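Local coordinates for acyl carrier protein (PDB 6LVU) that probably carries the growing acyl chain from enzyme to enzyme during fatty acid biosynthesis, at residues A[6-11]-A[67-72]; A[41-46]-A[61-66]; A[19-24]-A[34-39]. All blocks are in the same frame, centred on the assembly; numbering follows the deposited sequence.

Overall arrangement
The chain enters helix 4-19, whose early turns form one side of contact 1. At the end of that helix, contact 3 joins 19-24 to 34-39 and closes the loop that leads to helix 42-54. The first turns of helix 42-54 then meet 61-66 in contact 2. This closes a second loop, before helix 69-79 begins. Contact 1 comes full circle, setting 67-72 against 6-11. Contacts 2 and 3 follow each other in series, and both are nested inside contact 1. All three touch: I72 packs on I66, V69 on L36, and L46 on L19. Together they tie the three helices and two connecting loops into one bundle.

Contact 1: A[6-11]-A[67-72]; sequences EIFSKV and STVGDI
In the helical bundle of the acyl carrier fold, helix 4-19 packs against the start of helix 69-79 through F8 and V11 on one side and V69 and I72 on the other. The contact is buried near the centre of the chain. V69 CG1 is shared by two partners. It lies at the edge of the F8 ring, with F8 CE2 3.9 Å from V69 CG1. Because the methyl lies in the ring plane, it meets the rim and not a face. V11 CG1 lies 4.1 Å from the same V69 CG1, and the two valines run alongside, pointing opposite ways. Both V11 methyls also reach I72. I72 CG2 is 3.9 Å from V11 CG2 and 4.1 Å from V11 CG1, so one methyl sits against the valine fork. The I72 methyl gets there because CG2 stands anti to the backbone N, while CG1 heads off beside that N. F54 of helix 42-54 touches V11, and F50 of the same helix touches I72.

Polar side chains bond within their own segments. T68 and D71 form a capping box at the start of helix 69-79. D71 N donates to T68 OG1 at 3.2 Å. In return, D71 OD2 takes T68 N from above the carboxylate plane. It also takes S67 N at 2.8 Å, on its anti lone pair. Two backbone N-H groups thus grip one oxygen and hold the carboxylate over the helix start. On the other helix K10 NZ bridges to E6 OE2 at 2.9 Å, one turn back. Between 6-11 and 67-72 only carbon meets carbon, which implies that shape and burial hold them together, not directional bonds.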
loop_
_atom_site.group_PDB
_atom_site.type_symbol
_atom_site.label_atom_id
_atom_site.label_comp_id
_atom_site.label_asym_id
_atom_site.label_seq_id
_atom_site.Cartn_x
_atom_site.Cartn_y
_atom_site.Cartn_z
ATOM N N GLU A 6 6.725 -2.807 -11.177
ATOM C CA GLU A 6 5.894 -1.666 -11.555
ATOM C C GLU A 6 4.922 -1.306 -10.439
ATOM O O GLU A 6 4.812 -0.141 -10.046
ATOM C CB GLU A 6 5.099 -1.968 -12.825
ATOM C CG GLU A 6 4.033 -0.894 -13.101
ATOM C CD GLU A 6 3.145 -1.185 -14.315
ATOM O OE1 GLU A 6 3.178 -2.314 -14.851
ATOM O OE2 GLU A 6 2.407 -0.265 -14.735
ATOM N N ILE A 7 4.189 -2.301 -9.942
ATOM C CA ILE A 7 3.207 -2.065 -8.896
ATOM C C ILE A 7 3.889 -1.521 -7.655
ATOM O O ILE A 7 3.450 -0.524 -7.068
ATOM C CB ILE A 7 2.449 -3.366 -8.589
ATOM C CG1 ILE A 7 1.666 -3.812 -9.818
ATOM C CG2 ILE A 7 1.528 -3.183 -7.377
ATOM C CD1 ILE A 7 1.156 -5.221 -9.718
ATOM N N PHE A 8 4.987 -2.157 -7.247
ATOM C CA PHE A 8 5.672 -1.738 -6.030
ATOM C C PHE A 8 6.232 -0.316 -6.145
ATOM O O PHE A 8 6.190 0.454 -5.179
ATOM C CB PHE A 8 6.787 -2.731 -5.681
ATOM C CG PHE A 8 7.708 -2.221 -4.632
ATOM C CD1 PHE A 8 8.971 -1.766 -4.957
ATOM C CD2 PHE A 8 7.290 -2.136 -3.322
ATOM C CE1 PHE A 8 9.812 -1.266 -3.983
ATOM C CE2 PHE A 8 8.117 -1.629 -2.347
ATOM C CZ PHE A 8 9.378 -1.199 -2.675
ATOM N N SER A 9 6.774 0.047 -7.306
ATOM C CA SER A 9 7.267 1.414 -7.484
ATOM C C SER A 9 6.155 2.434 -7.294
ATOM O O SER A 9 6.348 3.465 -6.639
ATOM C CB SER A 9 7.897 1.579 -8.862
ATOM O OG SER A 9 8.255 2.940 -9.048
ATOM N N LYS A 10 4.990 2.188 -7.899
ATOM C CA LYS A 10 3.870 3.123 -7.774
ATOM C C LYS A 10 3.279 3.108 -6.370
ATOM O O LYS A 10 2.833 4.150 -5.863
ATOM C CB LYS A 10 2.796 2.799 -8.812
ATOM C CG LYS A 10 3.236 3.035 -10.283
ATOM C CD LYS A 10 2.076 2.638 -11.221
ATOM C CE LYS A 10 2.167 3.267 -12.592
ATOM N NZ LYS A 10 2.770 2.345 -13.585
ATOM N N VAL A 11 3.212 1.930 -5.747
ATOM C CA VAL A 11 2.735 1.871 -4.369
ATOM C C VAL A 11 3.653 2.685 -3.480
ATOM O O VAL A 11 3.208 3.384 -2.561
ATOM C CB VAL A 11 2.640 0.407 -3.898
ATOM C CG1 VAL A 11 2.664 0.353 -2.378
ATOM C CG2 VAL A 11 1.363 -0.266 -4.459
ATOM N N SER A 67 -0.893 -5.811 6.346
ATOM C CA SER A 67 0.010 -5.378 7.398
ATOM C C SER A 67 1.240 -4.658 6.876
ATOM O O SER A 67 1.672 -3.676 7.480
ATOM C CB SER A 67 0.441 -6.595 8.229
ATOM O OG SER A 67 1.333 -6.224 9.257
ATOM N N THR A 68 1.785 -5.076 5.737
ATOM C CA THR A 68 3.018 -4.520 5.196
ATOM C C THR A 68 2.792 -3.939 3.805
ATOM O O THR A 68 1.740 -4.124 3.182
ATOM C CB THR A 68 4.116 -5.577 5.092
ATOM O OG1 THR A 68 3.723 -6.554 4.126
ATOM C CG2 THR A 68 4.353 -6.240 6.416
ATOM N N VAL A 69 3.817 -3.238 3.321
ATOM C CA VAL A 69 3.801 -2.739 1.952
ATOM C C VAL A 69 3.686 -3.897 0.969
ATOM O O VAL A 69 2.925 -3.833 0.001
ATOM C CB VAL A 69 5.060 -1.894 1.682
ATOM C CG1 VAL A 69 5.190 -1.564 0.201
ATOM C CG2 VAL A 69 5.026 -0.639 2.506
ATOM N N GLY A 70 4.427 -4.982 1.224
ATOM C CA GLY A 70 4.363 -6.145 0.353
ATOM C C GLY A 70 2.975 -6.745 0.262
ATOM O O GLY A 70 2.593 -7.268 -0.791
ATOM N N ASP A 71 2.198 -6.658 1.343
ATOM C CA ASP A 71 0.819 -7.146 1.321
ATOM C C ASP A 71 -0.009 -6.392 0.297
ATOM O O ASP A 71 -0.809 -6.990 -0.435
ATOM C CB ASP A 71 0.177 -6.986 2.699
ATOM C CG ASP A 71 0.619 -8.042 3.677
ATOM O OD1 ASP A 71 1.131 -9.082 3.222
ATOM O OD2 ASP A 71 0.442 -7.831 4.903
ATOM N N ILE A 72 0.125 -5.060 0.276
ATOM C CA ILE A 72 -0.580 -4.223 -0.690
ATOM C C ILE A 72 -0.195 -4.610 -2.109
ATOM O O ILE A 72 -1.048 -4.833 -2.969
ATOM C CB ILE A 72 -0.289 -2.734 -0.435
ATOM C CG1 ILE A 72 -0.949 -2.267 0.844
ATOM C CG2 ILE A 72 -0.715 -1.883 -1.622
ATOM C CD1 ILE A 72 -0.193 -1.154 1.508
#

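Contact 2: A[41-46]-A[61-66]; sequences LDLVDL and ADLEKI. With ZN (zinc ion), chain E.
L43 and L63 meet end on, branch tip against branch tip, and this is the tight part of the contact. L43 CD1 lies 3.3 Å from L63 CG, shorter than usual van der Waals contact, so the exact spacing deserves some reserve. The same L43 methyl is 3.6 Å from L63 CD2. Both leucines hold CG anti to the backbone N (chi1 -174° in L43), which points each branch end at the other segment.

The pair joins helix 42-54, which follows S40, the predicted phosphopantetheine attachment site, to the loop before helix 69-79. The L63 side chain is about 7 Å from that of S40. An alanine in place of L63 would probably leave L43 CD1 without its main partner and open a gap between helix and loop.

A looser, inner contact faces helix 69-79. I66 CG2 is 4.3 Å from L43 CD2, and the same I66 CG2 also packs on I72. On the solvent side, exposed V44 only grazes L63, with V44 CG2 4.0 Å from L63 CD1. On the loop's polar side K65 NZ bridges to D62 OD1 at 2.9 Å. Elsewhere on the helix, D45 OD2 binds a zinc ion at 2.5 Å, with D49 and a water as further ligands.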
loop_
_atom_site.group_PDB
_atom_site.type_symbol
_atom_site.label_atom_id
_atom_site.label_comp_id
_atom_site.label_asym_id
_atom_site.label_seq_id
_atom_site.Cartn_x
_atom_site.Cartn_y
_atom_site.Cartn_z
ATOM N N LEU A 41 -6.459 4.553 10.434
ATOM C CA LEU A 41 -7.384 5.235 9.536
ATOM C C LEU A 41 -6.786 5.480 8.164
ATOM O O LEU A 41 -7.522 5.560 7.175
ATOM C CB LEU A 41 -7.789 6.588 10.119
ATOM C CG LEU A 41 -8.693 6.621 11.337
ATOM C CD1 LEU A 41 -7.847 6.553 12.587
ATOM C CD2 LEU A 41 -9.523 7.894 11.302
ATOM N N ASP A 42 -5.462 5.582 8.091
ATOM C CA ASP A 42 -4.798 5.981 6.861
ATOM C C ASP A 42 -4.954 4.941 5.766
ATOM O O ASP A 42 -4.891 5.282 4.580
ATOM C CB ASP A 42 -3.315 6.236 7.120
ATOM C CG ASP A 42 -3.083 7.403 8.049
ATOM O OD1 ASP A 42 -3.994 8.243 8.156
ATOM O OD2 ASP A 42 -1.990 7.491 8.651
ATOM N N LEU A 43 -5.164 3.675 6.125
ATOM C CA LEU A 43 -5.045 2.641 5.106
ATOM C C LEU A 43 -6.230 2.658 4.140
ATOM O O LEU A 43 -6.054 2.382 2.949
ATOM C CB LEU A 43 -4.872 1.274 5.785
ATOM C CG LEU A 43 -4.588 -0.019 4.999
ATOM C CD1 LEU A 43 -5.790 -0.499 4.258
ATOM C CD2 LEU A 43 -3.454 0.161 4.015
ATOM N N VAL A 44 -7.430 3.049 4.591
ATOM C CA VAL A 44 -8.567 3.008 3.670
ATOM C C VAL A 44 -8.451 4.095 2.593
ATOM O O VAL A 44 -8.811 3.868 1.437
ATOM C CB VAL A 44 -9.910 3.066 4.423
ATOM C CG1 VAL A 44 -10.292 4.464 4.755
ATOM C CG2 VAL A 44 -11.007 2.424 3.575
ATOM N N ASP A 45 -7.927 5.273 2.951
ATOM C CA ASP A 45 -7.634 6.264 1.913
ATOM C C ASP A 45 -6.534 5.786 0.986
ATOM O O ASP A 45 -6.641 5.964 -0.237
ATOM C CB ASP A 45 -7.249 7.610 2.522
ATOM C CG ASP A 45 -7.334 8.741 1.504
ATOM O OD1 ASP A 45 -6.291 9.360 1.216
ATOM O OD2 ASP A 45 -8.435 9.008 0.986
ATOM N N LEU A 46 -5.464 5.203 1.535
ATOM C CA LEU A 46 -4.410 4.660 0.691
ATOM C C LEU A 46 -4.976 3.640 -0.282
ATOM O O LEU A 46 -4.708 3.690 -1.485
ATOM C CB LEU A 46 -3.308 4.038 1.545
ATOM C CG LEU A 46 -2.460 4.982 2.396
ATOM C CD1 LEU A 46 -1.572 4.184 3.355
ATOM C CD2 LEU A 46 -1.614 5.907 1.536
ATOM N N ALA A 61 -13.281 -6.709 3.915
ATOM C CA ALA A 61 -12.872 -7.852 4.725
ATOM C C ALA A 61 -11.376 -8.111 4.604
ATOM O O ALA A 61 -10.730 -8.517 5.577
ATOM C CB ALA A 61 -13.664 -9.095 4.318
ATOM N N ASP A 62 -10.810 -7.904 3.412
ATOM C CA ASP A 62 -9.400 -8.186 3.164
ATOM C C ASP A 62 -8.479 -7.059 3.619
ATOM O O ASP A 62 -7.253 -7.190 3.503
ATOM C CB ASP A 62 -9.177 -8.465 1.675
ATOM C CG ASP A 62 -9.619 -9.863 1.270
ATOM O OD1 ASP A 62 -9.697 -10.746 2.154
ATOM O OD2 ASP A 62 -9.880 -10.087 0.069
ATOM N N LEU A 63 -9.045 -5.969 4.140
ATOM C CA LEU A 63 -8.263 -4.842 4.629
ATOM C C LEU A 63 -7.639 -5.109 5.996
ATOM O O LEU A 63 -6.572 -4.569 6.304
ATOM C CB LEU A 63 -9.165 -3.614 4.675
ATOM C CG LEU A 63 -8.603 -2.209 4.809
ATOM C CD1 LEU A 63 -9.482 -1.240 4.039
ATOM C CD2 LEU A 63 -8.492 -1.787 6.269
ATOM N N GLU A 64 -8.285 -5.929 6.832
ATOM C CA GLU A 64 -7.733 -6.232 8.151
ATOM C C GLU A 64 -6.494 -7.106 8.058
ATOM O O GLU A 64 -5.746 -7.213 9.033
ATOM C CB GLU A 64 -8.794 -6.898 9.036
ATOM C CG GLU A 64 -9.997 -5.992 9.302
ATOM C CD GLU A 64 -11.109 -6.652 10.109
ATOM O OE1 GLU A 64 -11.009 -7.859 10.430
ATOM O OE2 GLU A 64 -12.108 -5.958 10.402
ATOM N N LYS A 65 -6.258 -7.727 6.913
ATOM C CA LYS A 65 -5.105 -8.591 6.745
ATOM C C LYS A 65 -3.886 -7.850 6.230
ATOM O O LYS A 65 -2.770 -8.357 6.378
ATOM C CB LYS A 65 -5.473 -9.747 5.810
ATOM C CG LYS A 65 -6.710 -10.475 6.308
ATOM C CD LYS A 65 -7.281 -11.465 5.314
ATOM C CE LYS A 65 -8.607 -12.039 5.844
ATOM N NZ LYS A 65 -9.659 -12.080 4.783
ATOM N N ILE A 66 -4.064 -6.636 5.712
ATOM C CA ILE A 66 -2.966 -5.901 5.095
ATOM C C ILE A 66 -2.109 -5.297 6.197
ATOM O O ILE A 66 -2.527 -4.369 6.890
ATOM C CB ILE A 66 -3.477 -4.830 4.131
ATOM C CG1 ILE A 66 -4.150 -5.492 2.928
ATOM C CG2 ILE A 66 -2.325 -3.991 3.647
ATOM C CD1 ILE A 66 -4.905 -4.532 2.089
HETATM ZN ZN ZN E . -7.629 9.092 -1.368
HETATM O O HOH W 1 -5.846 10.441 -0.823
#

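Contact 3: A[19-24]-A[34-39]; sequences LGVDES and DDLGAD. With ZN (zinc ion), chain F.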
loop_
_atom_site.group_PDB
_atom_site.type_symbol
_atom_site.label_atom_id
_atom_site.label_comp_id
_atom_site.label_asym_id
_atom_site.label_seq_id
_atom_site.Cartn_x
_atom_site.Cartn_y
_atom_site.Cartn_z
ATOM N N LEU A 19 1.929 9.626 3.155
ATOM C CA LEU A 19 2.377 9.492 4.540
ATOM C C LEU A 19 3.508 10.453 4.890
ATOM O O LEU A 19 3.799 10.647 6.074
ATOM C CB LEU A 19 2.838 8.064 4.821
ATOM C CG LEU A 19 1.866 7.056 5.432
ATOM C CD1 LEU A 19 0.524 7.024 4.722
ATOM C CD2 LEU A 19 2.515 5.680 5.412
ATOM N N GLY A 20 4.169 11.035 3.899
ATOM C CA GLY A 20 5.201 12.006 4.176
ATOM C C GLY A 20 6.541 11.405 4.508
ATOM O O GLY A 20 7.480 12.152 4.824
ATOM N N VAL A 21 6.666 10.092 4.429
ATOM C CA VAL A 21 7.917 9.433 4.727
ATOM C C VAL A 21 8.757 9.413 3.464
ATOM O O VAL A 21 8.254 9.553 2.349
ATOM C CB VAL A 21 7.691 8.008 5.262
ATOM C CG1 VAL A 21 6.691 8.020 6.392
ATOM C CG2 VAL A 21 7.224 7.110 4.133
ATOM N N ASP A 22 10.053 9.178 3.641
ATOM C CA ASP A 22 10.981 9.129 2.529
ATOM C C ASP A 22 10.915 7.763 1.867
ATOM O O ASP A 22 10.649 6.753 2.519
ATOM C CB ASP A 22 12.390 9.420 3.025
ATOM C CG ASP A 22 13.386 9.523 1.910
ATOM O OD1 ASP A 22 13.953 10.628 1.747
ATOM O OD2 ASP A 22 13.615 8.511 1.210
ATOM N N GLU A 23 11.145 7.736 0.552
ATOM C CA GLU A 23 11.002 6.480 -0.183
ATOM C C GLU A 23 12.004 5.424 0.271
ATOM O O GLU A 23 11.754 4.223 0.110
ATOM C CB GLU A 23 11.157 6.701 -1.683
ATOM C CG GLU A 23 9.993 7.367 -2.358
ATOM C CD GLU A 23 9.956 7.021 -3.837
ATOM O OE1 GLU A 23 11.018 6.637 -4.367
ATOM O OE2 GLU A 23 8.886 7.169 -4.473
ATOM N N SER A 24 13.144 5.842 0.816
ATOM C CA SER A 24 14.130 4.892 1.304
ATOM C C SER A 24 13.588 4.027 2.442
ATOM O O SER A 24 14.129 2.947 2.695
ATOM C CB SER A 24 15.380 5.646 1.735
ATOM O OG SER A 24 15.034 6.713 2.591
ATOM N N ASP A 34 3.623 0.179 12.193
ATOM C CA ASP A 34 4.750 0.092 13.113
ATOM C C ASP A 34 5.987 0.793 12.569
ATOM O O ASP A 34 6.717 1.443 13.326
ATOM C CB ASP A 34 5.053 -1.369 13.412
ATOM C CG ASP A 34 4.470 -1.826 14.735
ATOM O OD1 ASP A 34 5.030 -2.773 15.342
ATOM O OD2 ASP A 34 3.451 -1.236 15.167
ATOM N N ASP A 35 6.254 0.667 11.269
ATOM C CA ASP A 35 7.482 1.189 10.688
ATOM C C ASP A 35 7.293 2.558 10.058
ATOM O O ASP A 35 8.090 3.462 10.303
ATOM C CB ASP A 35 8.044 0.204 9.651
ATOM C CG ASP A 35 8.455 -1.124 10.279
ATOM O OD1 ASP A 35 8.994 -1.100 11.409
ATOM O OD2 ASP A 35 8.269 -2.190 9.639
ATOM N N LEU A 36 6.238 2.739 9.270
ATOM C CA LEU A 36 6.044 3.948 8.485
ATOM C C LEU A 36 5.160 4.983 9.177
ATOM O O LEU A 36 4.863 6.017 8.579
ATOM C CB LEU A 36 5.464 3.592 7.110
ATOM C CG LEU A 36 6.307 2.707 6.202
ATOM C CD1 LEU A 36 5.556 2.459 4.903
ATOM C CD2 LEU A 36 7.644 3.366 5.917
ATOM N N GLY A 37 4.709 4.726 10.398
ATOM C CA GLY A 37 4.039 5.769 11.155
ATOM C C GLY A 37 2.604 6.047 10.777
ATOM O O GLY A 37 2.053 7.070 11.206
ATOM N N ALA A 38 1.981 5.195 9.972
ATOM C CA ALA A 38 0.584 5.423 9.663
ATOM C C ALA A 38 -0.284 5.076 10.877
ATOM O O ALA A 38 0.182 4.500 11.861
ATOM C CB ALA A 38 0.166 4.592 8.455
ATOM N N ASP A 39 -1.571 5.402 10.787
ATOM C CA ASP A 39 -2.539 5.042 11.812
ATOM C C ASP A 39 -3.561 4.099 11.185
ATOM O O ASP A 39 -3.552 3.852 9.974
ATOM C CB ASP A 39 -3.229 6.280 12.421
ATOM C CG ASP A 39 -3.794 7.219 11.368
ATOM O OD1 ASP A 39 -4.673 6.780 10.592
ATOM O OD2 ASP A 39 -3.399 8.410 11.335
HETATM ZN ZN ZN F . 10.967 6.533 -6.898
HETATM O O HOH W 2 8.905 5.216 -6.365
HETATM O O HOH W 3 12.574 8.153 -7.020
#
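L19 and V21 meet L36 and A38 where the long loop between helix 4-19 and helix 42-54, a hallmark of the acyl carrier fold, folds back on its own beginning. The loop starts as G20 leaves the helix with positive phi. Its far end leads to S40, the predicted phosphopantetheine attachment site.

The apolar contacts come first. L19 uses one branch for two partners: L19 CD2 is 4.0 Å from L36 CB and also 4.0 Å from A38 CB. V21 uses both of its methyls on L36. V21 CG2 lies 4.2 Å from L36 CD2. V21 CG1 lies instead against the backbone, 3.5 Å from L36 O. The valine torsion (chi1 -51°) makes this split, placing CG1 beside the backbone N and CG2 between that N and the carbonyl carbon. I15 of helix 4-19 also touches L36 and links it to the bundle.

Hydrogen bonds shape each arm of the loop separately. In 19-24, D22 and S24 form an Asx turn. S24 N gives D22 OD2 a nearly straight bond of 2.7 Å (174°), on the anti lone pair. S24 OG donates to the same oxygen from 64° above the carboxylate plane. Two bonds to one oxygen limit how the carboxylate can turn. In 34-39, D39 OD1 caps L41 N, leading into the next helix.

Metal binding falls to E23. Its OE1 binds a zinc ion at 2.5 Å, and two waters are further ligands. OE2 of the same carboxylate bonds S13 OG and takes a hydrogen bond from one of the zinc-bound waters, 2.7 Å from E23 OE2.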